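Local coordinates for protein GH59 galactosidase (Clostridium cellulolyticum, PDB 2V4V) that binds xylose through its family 6 carbohydrate-binding module, the part of a family 59 glycoside hydrolase present here, and probably serves plant cell wall degradation, at residues 5-10 against 123-128; 37-42 against 110-115; 59-64 against 87-92. All blocks are in the same frame, centred on the assembly; numbering follows the deposited sequence.

Contact 1 (5-10 against 123-128). With NA (sodium ion), chain C.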
# COMPACT_ATOMS: atom_id res chain seq x y z
N SER A 5 -0.52 -9.33 9.71
CA SER A 5 -0.24 -8.32 10.70
C SER A 5 -0.56 -6.93 10.12
O SER A 5 -0.72 -6.73 8.91
CB SER A 5 1.25 -8.36 11.13
OG SER A 5 2.15 -8.09 10.05
N ARG A 6 -0.66 -5.97 11.02
CA ARG A 6 -0.73 -4.59 10.61
C ARG A 6 0.68 -4.12 10.27
O ARG A 6 1.58 -4.10 11.14
CB ARG A 6 -1.31 -3.75 11.74
CG ARG A 6 -1.25 -2.27 11.48
CD ARG A 6 -2.01 -1.65 12.57
NE ARG A 6 -1.77 -0.23 12.69
CZ ARG A 6 -2.69 0.65 13.06
NH1 ARG A 6 -3.94 0.24 13.31
NH2 ARG A 6 -2.34 1.93 13.14
N ILE A 7 0.88 -3.76 9.00
CA ILE A 7 2.20 -3.34 8.55
C ILE A 7 2.17 -1.82 8.35
O ILE A 7 1.39 -1.30 7.52
CB ILE A 7 2.57 -4.07 7.25
CG1 ILE A 7 2.58 -5.59 7.47
CG2 ILE A 7 3.90 -3.55 6.66
CD1 ILE A 7 2.69 -6.41 6.16
N GLU A 8 2.94 -1.11 9.16
CA GLU A 8 2.93 0.34 9.04
C GLU A 8 3.63 0.73 7.75
O GLU A 8 4.72 0.19 7.43
CB GLU A 8 3.65 0.96 10.21
CG GLU A 8 2.88 0.73 11.51
CD GLU A 8 1.53 1.49 11.57
OE1 GLU A 8 1.29 2.44 10.82
OE2 GLU A 8 0.68 1.15 12.45
N ALA A 9 3.08 1.69 7.01
CA ALA A 9 3.60 1.96 5.68
C ALA A 9 5.07 2.42 5.77
O ALA A 9 5.87 2.16 4.83
CB ALA A 9 2.76 3.05 4.99
N GLU A 10 5.38 3.15 6.85
CA GLU A 10 6.74 3.75 6.98
C GLU A 10 7.82 2.72 7.35
O GLU A 10 9.03 3.06 7.44
CB GLU A 10 6.77 4.87 8.03
CG GLU A 10 6.58 4.40 9.45
CD GLU A 10 5.15 4.19 9.88
OE1 GLU A 10 4.20 4.25 9.05
OE2 GLU A 10 4.98 4.01 11.13
N ASN A 123 -1.13 5.09 5.51
CA ASN A 123 -0.77 5.00 6.91
C ASN A 123 -0.25 3.59 7.26
O ASN A 123 0.87 3.40 7.74
CB ASN A 123 -2.00 5.40 7.74
CG ASN A 123 -1.76 5.34 9.24
OD1 ASN A 123 -0.66 5.00 9.72
ND2 ASN A 123 -2.80 5.67 10.01
N TRP A 124 -1.05 2.58 6.95
CA TRP A 124 -0.70 1.18 7.21
C TRP A 124 -1.53 0.30 6.27
O TRP A 124 -2.42 0.79 5.60
CB TRP A 124 -0.92 0.80 8.69
CG TRP A 124 -2.30 1.01 9.22
CD1 TRP A 124 -2.75 2.10 9.91
CD2 TRP A 124 -3.43 0.13 9.09
NE1 TRP A 124 -4.07 1.97 10.24
CE2 TRP A 124 -4.51 0.75 9.76
CE3 TRP A 124 -3.61 -1.15 8.54
CZ2 TRP A 124 -5.78 0.17 9.84
CZ3 TRP A 124 -4.88 -1.73 8.60
CH2 TRP A 124 -5.94 -1.07 9.26
N PHE A 125 -1.18 -0.99 6.17
CA PHE A 125 -2.02 -1.88 5.39
C PHE A 125 -1.92 -3.26 6.03
O PHE A 125 -1.07 -3.53 6.90
CB PHE A 125 -1.54 -1.95 3.94
CG PHE A 125 -0.10 -2.39 3.81
CD1 PHE A 125 0.16 -3.71 3.50
CD2 PHE A 125 0.96 -1.50 3.98
CE1 PHE A 125 1.46 -4.17 3.37
CE2 PHE A 125 2.26 -1.96 3.87
CZ PHE A 125 2.50 -3.26 3.55
N THR A 126 -2.79 -4.14 5.56
CA THR A 126 -2.72 -5.55 6.01
C THR A 126 -3.38 -6.45 4.97
O THR A 126 -4.15 -5.96 4.11
CB THR A 126 -3.45 -5.75 7.38
OG1 THR A 126 -3.16 -7.06 7.93
CG2 THR A 126 -4.98 -5.52 7.23
N PHE A 127 -3.08 -7.75 5.02
CA PHE A 127 -3.83 -8.70 4.20
C PHE A 127 -4.83 -9.48 5.07
O PHE A 127 -4.65 -9.61 6.28
CB PHE A 127 -2.92 -9.70 3.51
CG PHE A 127 -2.04 -9.08 2.48
CD1 PHE A 127 -2.43 -9.10 1.13
CD2 PHE A 127 -0.83 -8.46 2.82
CE1 PHE A 127 -1.60 -8.54 0.14
CE2 PHE A 127 0.03 -7.91 1.84
CZ PHE A 127 -0.38 -7.92 0.51
N SER A 128 -5.86 -10.03 4.43
CA SER A 128 -6.87 -10.83 5.15
C SER A 128 -6.92 -12.21 4.53
O SER A 128 -6.64 -12.37 3.35
CB SER A 128 -8.25 -10.18 5.06
OG SER A 128 -8.55 -9.89 3.68
NA NA C . 1.73 4.53 9.66
O HOH W 1 2.65 4.86 11.94
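Arg6 lays its guanidinium flat on the indole of Trp124, with CZ 3.5 Å from the centroid of the five-membered ring and the two planes 19° apart. The arginine chain, extended from CG to NE, crosses the indole at about a right angle, while the guanidinium itself makes a cation-pi stack, which a flat, charged group suits well. In the guanidinium plane NE and NH2 both grip OE2 of Glu8, side-on, the NE bond measuring 2.8 Å and the NH2 bond longer and more bent. The other oxygen of Glu8, OE1, binds the sodium ion at 2.4 Å. Asn123 holds the ion with both its backbone O and its side-chain OD1, while its ND2 donates to Glu25. Glu10 OE1 and a water that also donates to Glu10 OE2 bind too, and Glu28 O completes the site; the carboxylates probably offset the charge of the metal. Behind it the backbones pair antiparallel: Ile7 N and O both bond Phe125, and Ala9 N donates to Asn123 O, which thus accepts a peptide N-H and also binds sodium. Thr126 OG1 donates to Ser5 O at 2.7 Å from above the carbonyl plane. On the buried face Ile7 CB lies over the Phe125 ring, 4.0 Å from its centroid. Strand 7-8 edges the module's beta-sandwich, and the metal site forms where this strand meets 121-128, joined by Glu10 and Glu28.

Contact 2 (37-42 against 110-115); sequences DYTVYN and LVFKGD
Phe112 spreads its ring across the backbone of 37-39, with CD2 3.4 Å from Asp37 O, CE2 near Tyr38 CA and CZ beside Thr39 OG1. Beneath this overlap runs an antiparallel strand pair, 38-42 with 110-113, in the five-stranded sheet of the module's beta-sandwich; the two short segments lie at 167°. CG of Phe112 is anti to its own carbonyl carbon (chi1 -51°), which turns the ring over the neighbouring strand, and a broad apolar ring is well suited to covering peptide groups there. Its ring also meets that of Phe120 with the planes at about 90°, and its side chain touches Ile66 on the next strand.

Thr39 and Leu110 form a hydrogen-bonded pair, each backbone N donating to the other's O, and Phe112 N donates to Asp37 O at 2.9 Å in a nearly straight bond. Between these rungs sits the non-hydrogen-bonded pair of Tyr38 and Val111, whose side chains lie on the face away from Leu110. There Tyr38 CB rests 3.9 Å from Val111 CG2, the valine branch that does the touching, while the tyrosine ring leads away from 110-115 and the side chain touches Ser73.

The face bearing Thr39 and Leu110 is turned to the interior. Leu110 reaches Tyr41 with CD1, 3.9 Å from CE1, the two side chains crossing at about a right angle, and on its other flank it touches Ile66 and Ile68. A hydroxyl in so apolar a setting needs partners, and Tyr41 OH has two: it donates to the backbone O of Ala9, and it accepts a 2.9 Å hydrogen bond from Thr39 OG1.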
# COMPACT_ATOMS: atom_id res chain seq x y z
N ASP A 37 5.75 5.73 -8.18
CA ASP A 37 6.47 5.58 -6.90
C ASP A 37 6.12 4.22 -6.30
O ASP A 37 5.13 3.62 -6.70
CB ASP A 37 6.05 6.70 -5.93
CG ASP A 37 6.57 8.10 -6.35
OD1 ASP A 37 7.48 8.21 -7.25
OD2 ASP A 37 6.01 9.07 -5.74
N TYR A 38 6.93 3.73 -5.36
CA TYR A 38 6.56 2.49 -4.68
C TYR A 38 7.26 2.34 -3.34
O TYR A 38 8.24 3.03 -3.05
CB TYR A 38 6.84 1.27 -5.58
CG TYR A 38 8.30 1.07 -5.94
CD1 TYR A 38 9.19 0.45 -5.06
CD2 TYR A 38 8.76 1.48 -7.18
CE1 TYR A 38 10.54 0.25 -5.43
CE2 TYR A 38 10.10 1.27 -7.57
CZ TYR A 38 10.97 0.66 -6.69
OH TYR A 38 12.29 0.50 -7.14
N THR A 39 6.74 1.44 -2.51
CA THR A 39 7.44 1.04 -1.31
C THR A 39 7.55 -0.48 -1.34
O THR A 39 6.73 -1.16 -2.01
CB THR A 39 6.72 1.48 0.02
OG1 THR A 39 5.34 1.09 -0.02
CG2 THR A 39 6.82 2.99 0.23
N VAL A 40 8.50 -1.00 -0.57
CA VAL A 40 8.80 -2.45 -0.57
C VAL A 40 8.85 -2.96 0.88
O VAL A 40 9.46 -2.30 1.73
CB VAL A 40 10.19 -2.74 -1.18
CG1 VAL A 40 10.33 -4.30 -1.38
CG2 VAL A 40 10.47 -1.92 -2.45
N TYR A 41 8.24 -4.11 1.15
CA TYR A 41 8.25 -4.73 2.45
C TYR A 41 8.81 -6.16 2.31
O TYR A 41 8.19 -6.96 1.73
CB TYR A 41 6.80 -4.70 3.04
CG TYR A 41 6.24 -3.29 2.98
CD1 TYR A 41 5.68 -2.79 1.84
CD2 TYR A 41 6.39 -2.45 4.04
CE1 TYR A 41 5.28 -1.50 1.76
CE2 TYR A 41 5.95 -1.18 4.00
CZ TYR A 41 5.44 -0.67 2.85
OH TYR A 41 5.03 0.64 2.79
N ASN A 42 10.03 -6.39 2.83
CA ASN A 42 10.69 -7.66 2.57
C ASN A 42 10.14 -8.79 3.42
O ASN A 42 9.71 -8.61 4.57
CB ASN A 42 12.20 -7.56 2.85
CG ASN A 42 12.93 -6.69 1.84
OD1 ASN A 42 12.35 -6.19 0.88
ND2 ASN A 42 14.23 -6.49 2.07
N LEU A 110 4.38 -2.31 -3.08
CA LEU A 110 3.17 -1.54 -3.30
C LEU A 110 3.53 -0.42 -4.29
O LEU A 110 4.30 0.48 -3.97
CB LEU A 110 2.62 -0.99 -1.99
CG LEU A 110 2.34 -2.02 -0.88
CD1 LEU A 110 1.73 -1.28 0.28
CD2 LEU A 110 1.39 -3.13 -1.41
N VAL A 111 3.00 -0.53 -5.52
CA VAL A 111 3.37 0.32 -6.63
C VAL A 111 2.20 1.24 -6.92
O VAL A 111 1.06 0.80 -7.10
CB VAL A 111 3.75 -0.49 -7.90
CG1 VAL A 111 4.20 0.46 -9.02
CG2 VAL A 111 4.88 -1.50 -7.56
N PHE A 112 2.44 2.55 -6.85
CA PHE A 112 1.34 3.51 -6.82
C PHE A 112 1.11 4.05 -8.21
O PHE A 112 2.03 4.60 -8.83
CB PHE A 112 1.69 4.64 -5.83
CG PHE A 112 2.13 4.11 -4.47
CD1 PHE A 112 1.32 3.18 -3.79
CD2 PHE A 112 3.33 4.51 -3.91
CE1 PHE A 112 1.72 2.66 -2.53
CE2 PHE A 112 3.75 4.03 -2.65
CZ PHE A 112 2.94 3.10 -1.96
N LYS A 113 -0.12 3.90 -8.70
CA LYS A 113 -0.38 4.30 -10.08
C LYS A 113 -1.62 5.19 -10.17
O LYS A 113 -2.57 5.02 -9.41
CB LYS A 113 -0.61 3.05 -10.95
CG LYS A 113 0.59 2.11 -11.00
CD LYS A 113 1.70 2.63 -11.89
CE LYS A 113 2.76 1.55 -12.23
NZ LYS A 113 2.27 0.24 -12.83
N GLY A 114 -1.60 6.15 -11.08
CA GLY A 114 -2.80 6.95 -11.24
C GLY A 114 -2.61 8.07 -12.25
O GLY A 114 -1.73 8.01 -13.11
N ASP A 115 -3.41 9.10 -12.05
CA ASP A 115 -3.43 10.32 -12.85
C ASP A 115 -2.18 11.15 -12.48
O ASP A 115 -1.26 10.69 -11.76
CB ASP A 115 -4.74 11.07 -12.50
CG ASP A 115 -5.26 11.95 -13.63
OD1 ASP A 115 -4.44 12.62 -14.29
OD2 ASP A 115 -6.52 11.98 -13.84

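Contact 3 (59-64 against 87-92); sequences SATSGG and GDWQTY. With XYP (beta-D-xylopyranose), chain B.
Trp89 is sandwiched between protein and sugar: Ala60 CB lies under one face of its indole, while the bound xylose lies over the opposite face. This is the aromatic platform of the family 6 module's sugar site, built from loops and strand ends of the beta-sandwich. On the sugar side C4 of the xylose stands 3.8 Å from Trp89 CD2, over the centre of the ring system; Glu21, Asn121 and the backbone N of Phe32 hydrogen-bond the same sugar. On the protein side Ala60 CB approaches the centroid of the five-membered ring to 3.5 Å, only 12° off the ring normal, a CH-pi contact.

A methyl group is all that the Ala60 side chain sets against the indole, and Ala60 N comes close beside it, 3.5 Å from Trp89 CE3. Ala60 and the backbone of Ser59 back this face; Thr61 CG2 meets CZ2 and CH2 of the six-membered ring obliquely, while its OG1 is bonded to Tyr118 O. CG of Trp89 is anti to the carbonyl carbon (chi1 -70°), and although the side chain sets out away from 59-64, this turn brings the indole back over Ala60.

Trp89 stands at the second position of a type I turn from Asp88 to Thr91. The aspartate suits the start of that turn because OD2 accepts from Gln90 N at 2.9 Å, making an Asx turn. Ser59 likewise makes an ST turn, its OG taking the N-H of Thr61 and also bonding Leu119 O. More loosely, Gly87, whose lack of a CB avoids the preceding carbonyl O at its positive phi, gives a weak bond to Ser59 O, and a water links the loops, accepting from Gly87 N and donating to Thr61 O at 2.8 Å.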
# COMPACT_ATOMS: atom_id res chain seq x y z
N SER A 59 -6.62 11.12 0.83
CA SER A 59 -6.22 11.82 -0.38
C SER A 59 -7.02 13.09 -0.57
O SER A 59 -8.29 13.04 -0.50
CB SER A 59 -6.49 10.95 -1.63
OG SER A 59 -6.30 11.71 -2.81
N ALA A 60 -6.34 14.20 -0.87
CA ALA A 60 -7.03 15.44 -1.22
C ALA A 60 -7.32 15.56 -2.70
O ALA A 60 -7.82 16.60 -3.18
CB ALA A 60 -6.25 16.66 -0.77
N THR A 61 -7.00 14.51 -3.44
CA THR A 61 -7.19 14.53 -4.88
C THR A 61 -8.21 13.44 -5.21
O THR A 61 -9.25 13.33 -4.54
CB THR A 61 -5.84 14.33 -5.61
OG1 THR A 61 -5.27 13.09 -5.15
CG2 THR A 61 -4.85 15.54 -5.32
N SER A 62 -7.96 12.68 -6.28
CA SER A 62 -8.90 11.63 -6.70
C SER A 62 -8.28 10.23 -6.53
O SER A 62 -8.72 9.26 -7.19
CB SER A 62 -9.36 11.86 -8.13
OG SER A 62 -10.17 13.04 -8.16
N GLY A 63 -7.28 10.14 -5.67
CA GLY A 63 -6.69 8.83 -5.33
C GLY A 63 -5.97 8.26 -6.54
O GLY A 63 -5.32 8.98 -7.31
N GLY A 64 -6.09 6.93 -6.69
CA GLY A 64 -5.31 6.20 -7.68
C GLY A 64 -5.43 4.73 -7.32
O GLY A 64 -6.42 4.34 -6.70
N GLY A 87 -11.04 13.99 0.58
CA GLY A 87 -11.22 15.43 0.80
C GLY A 87 -10.07 16.12 1.56
O GLY A 87 -10.09 17.37 1.73
N ASP A 88 -9.13 15.34 2.09
CA ASP A 88 -8.06 15.96 2.86
C ASP A 88 -6.89 15.00 2.94
O ASP A 88 -7.11 13.80 3.06
CB ASP A 88 -8.56 16.27 4.27
CG ASP A 88 -7.60 17.17 5.04
OD1 ASP A 88 -7.73 18.41 4.88
OD2 ASP A 88 -6.73 16.65 5.77
N TRP A 89 -5.66 15.52 2.91
CA TRP A 89 -4.49 14.65 3.00
C TRP A 89 -4.35 13.90 4.31
O TRP A 89 -3.55 12.95 4.39
CB TRP A 89 -3.18 15.45 2.80
CG TRP A 89 -3.01 15.92 1.38
CD1 TRP A 89 -2.92 17.23 0.94
CD2 TRP A 89 -2.93 15.10 0.20
NE1 TRP A 89 -2.80 17.26 -0.44
CE2 TRP A 89 -2.80 15.97 -0.92
CE3 TRP A 89 -2.99 13.72 -0.02
CZ2 TRP A 89 -2.69 15.49 -2.24
CZ3 TRP A 89 -2.84 13.23 -1.35
CH2 TRP A 89 -2.73 14.13 -2.44
N GLN A 90 -5.08 14.34 5.33
CA GLN A 90 -4.98 13.70 6.66
C GLN A 90 -6.33 13.24 7.25
O GLN A 90 -6.45 13.09 8.46
CB GLN A 90 -4.21 14.63 7.63
CG GLN A 90 -2.76 14.91 7.22
CD GLN A 90 -1.86 13.66 7.31
OE1 GLN A 90 -2.20 12.68 8.01
NE2 GLN A 90 -0.73 13.69 6.61
N THR A 91 -7.30 12.97 6.36
CA THR A 91 -8.54 12.31 6.75
C THR A 91 -8.55 10.95 6.05
O THR A 91 -8.56 10.91 4.81
CB THR A 91 -9.73 13.13 6.26
OG1 THR A 91 -9.74 14.39 6.96
CG2 THR A 91 -11.05 12.36 6.46
N TYR A 92 -8.44 9.89 6.86
CA TYR A 92 -8.21 8.53 6.34
C TYR A 92 -9.48 7.72 6.24
O TYR A 92 -10.46 7.96 6.96
CB TYR A 92 -7.14 7.78 7.14
CG TYR A 92 -5.78 8.44 7.05
CD1 TYR A 92 -4.77 7.89 6.26
CD2 TYR A 92 -5.53 9.67 7.70
CE1 TYR A 92 -3.53 8.49 6.15
CE2 TYR A 92 -4.28 10.30 7.60
CZ TYR A 92 -3.29 9.72 6.79
OH TYR A 92 -2.02 10.29 6.63
O1 XYP B . 1.80 18.92 0.69
C1 XYP B . 1.94 17.51 0.52
C2 XYP B . 1.30 16.88 1.75
C3 XYP B . 1.36 15.37 1.64
C4 XYP B . 0.85 14.91 0.27
C5 XYP B . 1.52 15.72 -0.85
O2 XYP B . 1.99 17.21 2.94
O3 XYP B . 0.60 14.76 2.68
O4 XYP B . 1.13 13.55 0.06
O5 XYP B . 1.32 17.09 -0.63
O HOH W 2 -10.64 14.35 -2.35

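In the fold
The three contacts sample both sheets of one beta-sandwich. Contact 1 pairs strands 7-8 and 121-128 at the margin of the four-stranded sheet, and contact 2 pairs 38-48 with 105-113 in the five-stranded one. Their centres lie about 14 Å apart, on opposite sides of the chain's centre, and Phe125 packs on both Tyr41 and Leu110 between the sheets. Contact 3 lies in loops about 18 Å from contact 1 and 17 Å from contact 2, centre to centre; Tyr92 touches Asn123. Along the chain contact 3 is nested within contact 2, and contact 2 within contact 1. The side chain of xylose-binding Trp89 is about 14 Å from the sodium ion, so the two sites are separate.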